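Local coordinates for protein carbohydrate kinase, pfkB family (Enterococcus faecalis, PDB 3KTN) that probably phosphorylates 2-keto-3-deoxygluconate or a related sugar acid, as a magnesium-binding kinase of the ribokinase-like PfkB family, at residues Y121-F126 against L151-K156; V130-I135 against Q161-F166; I5-E10 against T51-K56. One frame throughout, in Å; residues are numbered along the deposited sequence.

Interactions 2 and 3 lie in the large sheet of the ribokinase-like core, and interaction 1 lies in the helical layer packed on it. Interaction 3 comes first along the chain and pairs strands 4-8 and 50-57; interaction 2 pairs strands 132-135 and 163-167, and strands 4-8 and 132-135 are neighbours, so the four strands run side by side. The centres of interactions 2 and 3 lie about 11 Å apart. Interaction 1 packs helix 123-127 against helix 144-159, its centre about 10 Å from that of interaction 2 and 12 Å from that of interaction 3. L153 joins all three, touching V133, I135 and F8. Segments of interactions 1 and 2 alternate along the chain, tying helices and strands into one alpha/beta unit.

Interaction 1 of 3, residues Y121-F126 against L151-K156; sequences YDFEAF and LILAQK
The ring of F123 is sandwiched between L153 of the neighbouring helix and Y121 of its own segment. L153 CB stands over the middle of one face, 4.0 Å from the ring centroid and only 9° off the ring normal, a CH-pi contact. The opposite face meets Y121 CB, which is displaced toward the rim. Obliquely to the ring comes the branch methyl of I152, its CG2 4.2 Å from F123 CD2.

L153 grips the ring with more than its CB. Its CG lies opposite the backbone N (chi1 172°), a turn that swings CG, and with it the two methyls, toward F123. L153 CD1 lies 3.6 Å from F123 CD1, and L153 CD2 lies 3.9 Å from F123 CE1. The two side chains cross at about a right angle, and the leucine is spread over the phenyl group from CG to CZ.

Beyond this apolar centre, the more exposed flank pairs E124 with K156. The acidic chain, bent at chi2, crosses that of the lysine roughly at right angles. E124 OE2 and K156 NZ are 3.9 Å apart, a long salt bridge, and the position of the carboxylate oxygen is doubtful. The start of helix 123-127 is fixed more firmly: D122 is its N-cap, and D122 OD1 accepts A125 N at 2.9 Å, the donor lying above the carboxylate plane.

The contact thus lays the short helix 123-127 against helix 144-159, with L153 and K156 also touching L127. On the sheet side L153 reaches V133 of strand 132-135, while Y121 meets F8 edge-to-face and its hydroxyl bonds to S116. L151 and A154 face helix 177-190, so helix 144-159 lies between it and the short helix.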
# COMPACT_ATOMS: atom_id res chain seq x y z
N TYR A 121 -3.15 7.77 -40.52
CA TYR A 121 -4.44 8.20 -40.00
C TYR A 121 -5.47 8.49 -41.08
O TYR A 121 -5.17 9.14 -42.08
CB TYR A 121 -4.28 9.47 -39.15
CG TYR A 121 -3.35 9.34 -37.97
CD1 TYR A 121 -3.80 8.85 -36.74
CD2 TYR A 121 -2.02 9.76 -38.06
CE1 TYR A 121 -2.94 8.78 -35.63
CE2 TYR A 121 -1.16 9.69 -36.98
CZ TYR A 121 -1.62 9.20 -35.77
OH TYR A 121 -0.74 9.16 -34.71
N ASP A 122 -6.70 8.02 -40.88
CA ASP A 122 -7.76 8.27 -41.84
C ASP A 122 -8.50 9.52 -41.40
O ASP A 122 -9.66 9.46 -40.99
CB ASP A 122 -8.74 7.09 -41.88
CG ASP A 122 -9.66 7.15 -43.09
OD1 ASP A 122 -10.14 8.25 -43.44
OD2 ASP A 122 -9.91 6.08 -43.70
N PHE A 123 -7.83 10.67 -41.50
CA PHE A 123 -8.41 11.94 -41.09
C PHE A 123 -9.75 12.25 -41.75
O PHE A 123 -10.65 12.81 -41.12
CB PHE A 123 -7.44 13.09 -41.36
CG PHE A 123 -6.19 13.03 -40.52
CD1 PHE A 123 -6.26 12.83 -39.14
CD2 PHE A 123 -4.93 13.21 -41.09
CE1 PHE A 123 -5.11 12.81 -38.35
CE2 PHE A 123 -3.77 13.18 -40.32
CZ PHE A 123 -3.86 12.98 -38.94
N GLU A 124 -9.88 11.89 -43.02
CA GLU A 124 -11.11 12.12 -43.77
C GLU A 124 -12.29 11.49 -43.02
O GLU A 124 -13.30 12.14 -42.75
CB GLU A 124 -11.01 11.50 -45.16
CG GLU A 124 -9.91 12.06 -46.04
CD GLU A 124 -10.38 13.24 -46.88
OE1 GLU A 124 -11.38 13.09 -47.62
OE2 GLU A 124 -9.75 14.32 -46.80
N ALA A 125 -12.15 10.20 -42.70
CA ALA A 125 -13.20 9.47 -42.00
C ALA A 125 -13.49 10.02 -40.61
O ALA A 125 -14.65 10.04 -40.18
CB ALA A 125 -12.82 8.00 -41.90
N PHE A 126 -12.45 10.45 -39.90
CA PHE A 126 -12.63 10.98 -38.55
C PHE A 126 -13.36 12.31 -38.56
O PHE A 126 -14.36 12.49 -37.86
CB PHE A 126 -11.28 11.16 -37.85
CG PHE A 126 -10.40 9.95 -37.91
CD1 PHE A 126 -10.94 8.67 -38.01
CD2 PHE A 126 -9.02 10.08 -37.85
CE1 PHE A 126 -10.12 7.54 -38.04
CE2 PHE A 126 -8.18 8.96 -37.88
CZ PHE A 126 -8.74 7.69 -37.98
N LEU A 151 -0.29 19.29 -39.10
CA LEU A 151 -0.53 20.31 -40.11
C LEU A 151 -1.57 19.84 -41.13
O LEU A 151 -2.50 20.57 -41.46
CB LEU A 151 0.78 20.68 -40.80
CG LEU A 151 1.79 21.32 -39.84
CD1 LEU A 151 3.14 21.50 -40.51
CD2 LEU A 151 1.23 22.65 -39.37
N ILE A 152 -1.41 18.62 -41.61
CA ILE A 152 -2.36 18.07 -42.58
C ILE A 152 -3.76 17.99 -41.98
O ILE A 152 -4.75 18.30 -42.65
CB ILE A 152 -1.91 16.66 -43.03
CG1 ILE A 152 -0.71 16.79 -43.97
CG2 ILE A 152 -3.07 15.92 -43.69
CD1 ILE A 152 -0.13 15.46 -44.42
N LEU A 153 -3.84 17.58 -40.72
CA LEU A 153 -5.14 17.47 -40.06
C LEU A 153 -5.82 18.83 -39.93
O LEU A 153 -7.03 18.94 -40.13
CB LEU A 153 -4.98 16.85 -38.67
CG LEU A 153 -6.22 16.85 -37.78
CD1 LEU A 153 -7.38 16.19 -38.50
CD2 LEU A 153 -5.91 16.11 -36.48
N ALA A 154 -5.05 19.85 -39.59
CA ALA A 154 -5.58 21.20 -39.44
C ALA A 154 -6.13 21.69 -40.78
O ALA A 154 -7.25 22.19 -40.86
CB ALA A 154 -4.50 22.15 -38.94
N GLN A 155 -5.33 21.54 -41.84
CA GLN A 155 -5.74 21.95 -43.18
C GLN A 155 -7.03 21.24 -43.56
O GLN A 155 -7.98 21.86 -44.03
CB GLN A 155 -4.66 21.59 -44.20
CG GLN A 155 -3.42 22.47 -44.12
CD GLN A 155 -2.22 21.82 -44.79
OE1 GLN A 155 -2.36 21.12 -45.79
NE2 GLN A 155 -1.04 22.07 -44.24
N LYS A 156 -7.06 19.93 -43.34
CA LYS A 156 -8.24 19.13 -43.65
C LYS A 156 -9.44 19.59 -42.83
O LYS A 156 -10.52 19.82 -43.38
CB LYS A 156 -7.94 17.65 -43.38
CG LYS A 156 -8.09 16.76 -44.60
CD LYS A 156 -6.91 15.81 -44.75
CE LYS A 156 -7.07 14.92 -45.97
NZ LYS A 156 -5.87 14.07 -46.23

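Interaction 2 of 3, residues V130-I135 against Q161-F166; sequences VDMVHI and QKKVCF
Strands 132-135 and 163-166 run parallel, their axes 4.6 Å apart at closest and 23° from alignment, in a ladder of backbone bonds that starts with K163 N to D131 O and continues through V133 N to K163 O, C165 N to V133 O and I135 N to C165 O.

M132, H134, K163 and C165 occupy one face of the sheet. The selenomethionine at 132 runs extended as far as its selenium and then bends at chi3 (-81°), which turns CE back over K163; M132 SE rests 3.5 Å from C165 SG. The imidazole of H134 leans over the next strand: its CD2 approaches C165 CB to 3.4 Å, and C165 O lies beneath one ring face, offset toward the rim.

On the other face V133 CG1 meets V164 CG2 at 4.2 Å, and I135 CD1 reaches V164 CG1 at 4.3 Å. Helix 144-159 covers this face through A150, A154 and A157, whereas L287 and Y290 of helix 278-291 pack on the M132 side.

Ahead of the strands, K162 folds at chi2 and brings NZ to 2.9 Å from V130 O, 23° out of the carbonyl plane. D131 OD1 stays 4.6 Å from K162 NZ, and OD2 of the same carboxylate accepts from K4 N in the adjoining strand.

Chemically, the strand pair divides in two: backbone N-H...O bonds hold the strands, with apolar, sulfur- and selenium-bearing side chains packed on the two faces, while at their start a lysine ammonium binds a carbonyl, and the nearby aspartate probably adds a modest electrostatic attraction to it.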
# COMPACT_ATOMS: atom_id res chain seq x y z
N VAL A 130 -16.92 14.36 -36.42
CA VAL A 130 -16.69 15.31 -35.34
C VAL A 130 -17.01 16.73 -35.78
O VAL A 130 -16.97 17.04 -36.97
CB VAL A 130 -15.22 15.27 -34.86
CG1 VAL A 130 -14.88 13.88 -34.34
CG2 VAL A 130 -14.29 15.67 -35.99
N ASP A 131 -17.33 17.59 -34.81
CA ASP A 131 -17.65 18.98 -35.10
C ASP A 131 -16.48 19.88 -34.75
O ASP A 131 -16.37 21.01 -35.23
CB ASP A 131 -18.86 19.43 -34.29
CG ASP A 131 -20.03 18.49 -34.42
OD1 ASP A 131 -20.48 18.26 -35.57
OD2 ASP A 131 -20.51 17.99 -33.38
N MSE A 132 -15.60 19.38 -33.89
CA MSE A 132 -14.44 20.14 -33.45
C MSE A 132 -13.25 19.21 -33.23
O MSE A 132 -13.42 18.07 -32.82
CB MSE A 132 -14.79 20.86 -32.14
CG MSE A 132 -13.70 21.77 -31.59
SE MSE A 132 -14.26 22.63 -29.94
CE MSE A 132 -15.33 24.05 -30.67
N VAL A 133 -12.06 19.71 -33.53
CA VAL A 133 -10.86 18.91 -33.34
C VAL A 133 -9.76 19.75 -32.70
O VAL A 133 -9.47 20.86 -33.16
CB VAL A 133 -10.34 18.34 -34.69
CG1 VAL A 133 -10.07 19.46 -35.67
CG2 VAL A 133 -9.07 17.53 -34.45
N HIS A 134 -9.18 19.23 -31.63
CA HIS A 134 -8.12 19.93 -30.92
C HIS A 134 -6.78 19.29 -31.27
O HIS A 134 -6.59 18.10 -31.09
CB HIS A 134 -8.34 19.87 -29.41
CG HIS A 134 -7.29 20.59 -28.63
ND1 HIS A 134 -6.02 20.09 -28.45
CD2 HIS A 134 -7.30 21.81 -28.03
CE1 HIS A 134 -5.29 20.96 -27.78
NE2 HIS A 134 -6.04 22.02 -27.52
N ILE A 135 -5.87 20.11 -31.78
CA ILE A 135 -4.55 19.65 -32.16
C ILE A 135 -3.59 20.06 -31.05
O ILE A 135 -3.35 21.25 -30.83
CB ILE A 135 -4.13 20.27 -33.51
CG1 ILE A 135 -5.12 19.82 -34.60
CG2 ILE A 135 -2.72 19.85 -33.87
CD1 ILE A 135 -4.83 20.37 -35.99
N GLN A 161 -14.62 22.48 -42.77
CA GLN A 161 -15.25 23.52 -41.98
C GLN A 161 -15.48 23.07 -40.54
O GLN A 161 -16.49 23.41 -39.92
CB GLN A 161 -16.59 23.92 -42.61
CG GLN A 161 -16.44 24.75 -43.88
CD GLN A 161 -17.77 25.01 -44.56
OE1 GLN A 161 -18.37 24.10 -45.13
NE2 GLN A 161 -18.24 26.24 -44.49
N LYS A 162 -14.55 22.28 -40.01
CA LYS A 162 -14.63 21.80 -38.64
C LYS A 162 -13.89 22.79 -37.75
O LYS A 162 -12.86 23.33 -38.15
CB LYS A 162 -13.98 20.42 -38.50
CG LYS A 162 -14.62 19.34 -39.36
CD LYS A 162 -16.09 19.17 -39.04
CE LYS A 162 -16.72 18.09 -39.90
NZ LYS A 162 -18.14 17.88 -39.53
N LYS A 163 -14.42 23.04 -36.56
CA LYS A 163 -13.79 23.97 -35.64
C LYS A 163 -12.43 23.39 -35.23
O LYS A 163 -12.31 22.19 -34.96
CB LYS A 163 -14.68 24.18 -34.41
CG LYS A 163 -14.40 25.47 -33.67
CD LYS A 163 -14.71 26.69 -34.53
CE LYS A 163 -16.17 26.72 -34.97
NZ LYS A 163 -16.48 27.95 -35.76
N VAL A 164 -11.41 24.24 -35.19
CA VAL A 164 -10.06 23.80 -34.84
C VAL A 164 -9.52 24.50 -33.59
O VAL A 164 -9.54 25.73 -33.50
CB VAL A 164 -9.09 24.04 -36.01
CG1 VAL A 164 -7.70 23.53 -35.67
CG2 VAL A 164 -9.61 23.35 -37.27
N CYS A 165 -9.04 23.71 -32.64
CA CYS A 165 -8.50 24.22 -31.38
C CYS A 165 -7.02 23.85 -31.31
O CYS A 165 -6.62 22.81 -31.80
CB CYS A 165 -9.24 23.63 -30.20
SG CYS A 165 -11.03 23.81 -30.34
N PHE A 166 -6.24 24.71 -30.68
CA PHE A 166 -4.80 24.49 -30.58
C PHE A 166 -4.24 25.09 -29.30
O PHE A 166 -4.66 26.16 -28.87
CB PHE A 166 -4.12 25.14 -31.79
CG PHE A 166 -2.62 25.07 -31.76
CD1 PHE A 166 -1.96 23.87 -31.98
CD2 PHE A 166 -1.87 26.22 -31.54
CE1 PHE A 166 -0.58 23.82 -31.97
CE2 PHE A 166 -0.48 26.18 -31.53
CZ PHE A 166 0.17 24.97 -31.75

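Interaction 3 of 3, residues I5-E10 against T51-K56; sequences IAAFGE and TALITK
T55 presents its hydroxyl to G9 because OG1 lies trans to the backbone N (chi1 -170°): T55 OG1 donates to G9 O over 2.6 Å, a side-chain bond that prolongs the pairing after strand 4-8 has ended. F8 has its CG in the same relation to its own N (chi1 177°), which stretches the ring toward I54. The methyl I54 CG2 lies at the ring edge, in its plane, 3.9 Å from F8 CD1, and the two side chains cross at about a right angle.

Behind these groups the parallel strands are joined by A52 N to I5 O, A7 N to A52 O, I54 N to A7 O and G9 N to I54 O. The third is short and straight, with I54 N 2.8 Å from A7 O and an angle of 171° at the hydrogen. With G9 O held by T55, G9 uses both its N and its O across the contact.

A6 and A7 contribute methyl groups. A6 CB meets I54 CD1 on the face that carries F8; on the reverse, L53 bends its CD1 toward the partner strand, 4.2 Å from A7 CB and 3.4 Å from A7 O.

Beyond F8 the chain leaves the strand, and E10 forms a salt bridge with R108; its side chain lies about 5 Å from a sulfate ion that probably comes from the crystallisation liquor. Helix 36-46 packs through L41 and L44 on the face bearing I5, A7 and L53. The F8 side is covered by A149, A150 and L153 of helix 144-159, and Y121 touches I54, while strand 132-135 adjoins strand 4-8 through backbone bonds from A6 and F8 to H134.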
# COMPACT_ATOMS: atom_id res chain seq x y z
N ILE A 5 -16.29 16.29 -29.91
CA ILE A 5 -14.91 16.76 -29.96
C ILE A 5 -13.86 15.66 -30.02
O ILE A 5 -13.93 14.68 -29.29
CB ILE A 5 -14.62 17.64 -28.72
CG1 ILE A 5 -15.72 18.70 -28.58
CG2 ILE A 5 -13.24 18.30 -28.86
CD1 ILE A 5 -15.58 19.58 -27.35
N ALA A 6 -12.89 15.85 -30.91
CA ALA A 6 -11.79 14.90 -31.06
C ALA A 6 -10.51 15.67 -30.77
O ALA A 6 -10.48 16.90 -30.80
CB ALA A 6 -11.76 14.34 -32.48
N ALA A 7 -9.44 14.94 -30.48
CA ALA A 7 -8.15 15.56 -30.22
C ALA A 7 -7.08 14.71 -30.85
O ALA A 7 -7.17 13.48 -30.83
CB ALA A 7 -7.90 15.68 -28.72
N PHE A 8 -6.09 15.35 -31.44
CA PHE A 8 -4.98 14.65 -32.07
C PHE A 8 -3.82 14.88 -31.13
O PHE A 8 -3.37 16.01 -30.95
CB PHE A 8 -4.66 15.25 -33.44
CG PHE A 8 -3.48 14.62 -34.11
CD1 PHE A 8 -3.53 13.31 -34.57
CD2 PHE A 8 -2.30 15.33 -34.28
CE1 PHE A 8 -2.42 12.71 -35.17
CE2 PHE A 8 -1.18 14.75 -34.88
CZ PHE A 8 -1.24 13.43 -35.33
N GLY A 9 -3.33 13.81 -30.51
CA GLY A 9 -2.25 13.99 -29.57
C GLY A 9 -1.52 12.76 -29.08
O GLY A 9 -1.63 11.67 -29.62
N GLU A 10 -0.80 12.98 -27.99
CA GLU A 10 0.04 11.98 -27.36
C GLU A 10 -0.47 11.44 -26.02
O GLU A 10 -1.06 12.16 -25.22
CB GLU A 10 1.41 12.60 -27.17
CG GLU A 10 2.44 11.77 -26.45
CD GLU A 10 3.53 12.66 -25.88
OE1 GLU A 10 4.73 12.30 -25.97
OE2 GLU A 10 3.19 13.73 -25.33
N THR A 51 -16.36 12.44 -26.87
CA THR A 51 -14.95 12.70 -27.17
C THR A 51 -14.25 11.48 -27.73
O THR A 51 -14.62 10.34 -27.46
CB THR A 51 -14.21 13.14 -25.89
OG1 THR A 51 -14.09 12.03 -24.99
CG2 THR A 51 -14.99 14.24 -25.18
N ALA A 52 -13.21 11.72 -28.52
CA ALA A 52 -12.44 10.65 -29.12
C ALA A 52 -11.01 11.11 -29.34
O ALA A 52 -10.78 12.23 -29.79
CB ALA A 52 -13.07 10.23 -30.45
N LEU A 53 -10.05 10.25 -29.01
CA LEU A 53 -8.65 10.60 -29.17
C LEU A 53 -8.06 9.96 -30.41
O LEU A 53 -8.23 8.76 -30.64
CB LEU A 53 -7.85 10.15 -27.94
CG LEU A 53 -6.35 10.44 -27.96
CD1 LEU A 53 -6.14 11.95 -27.98
CD2 LEU A 53 -5.69 9.83 -26.73
N ILE A 54 -7.37 10.76 -31.21
CA ILE A 54 -6.73 10.26 -32.41
C ILE A 54 -5.25 10.17 -32.09
O ILE A 54 -4.59 11.18 -31.86
CB ILE A 54 -6.93 11.23 -33.61
CG1 ILE A 54 -8.42 11.47 -33.83
CG2 ILE A 54 -6.29 10.64 -34.86
CD1 ILE A 54 -8.73 12.53 -34.88
N THR A 55 -4.72 8.95 -32.05
CA THR A 55 -3.32 8.74 -31.73
C THR A 55 -2.99 7.28 -31.99
O THR A 55 -3.81 6.54 -32.54
CB THR A 55 -3.07 9.04 -30.23
OG1 THR A 55 -1.66 9.06 -29.95
CG2 THR A 55 -3.73 7.98 -29.37
N LYS A 56 -1.79 6.86 -31.60
CA LYS A 56 -1.37 5.47 -31.76
C LYS A 56 -0.84 4.94 -30.43
O LYS A 56 -0.29 5.70 -29.62
CB LYS A 56 -0.25 5.33 -32.79
CG LYS A 56 -0.59 5.80 -34.21
CD LYS A 56 -1.67 4.95 -34.86
CE LYS A 56 -1.92 5.42 -36.30
NZ LYS A 56 -3.16 4.86 -36.88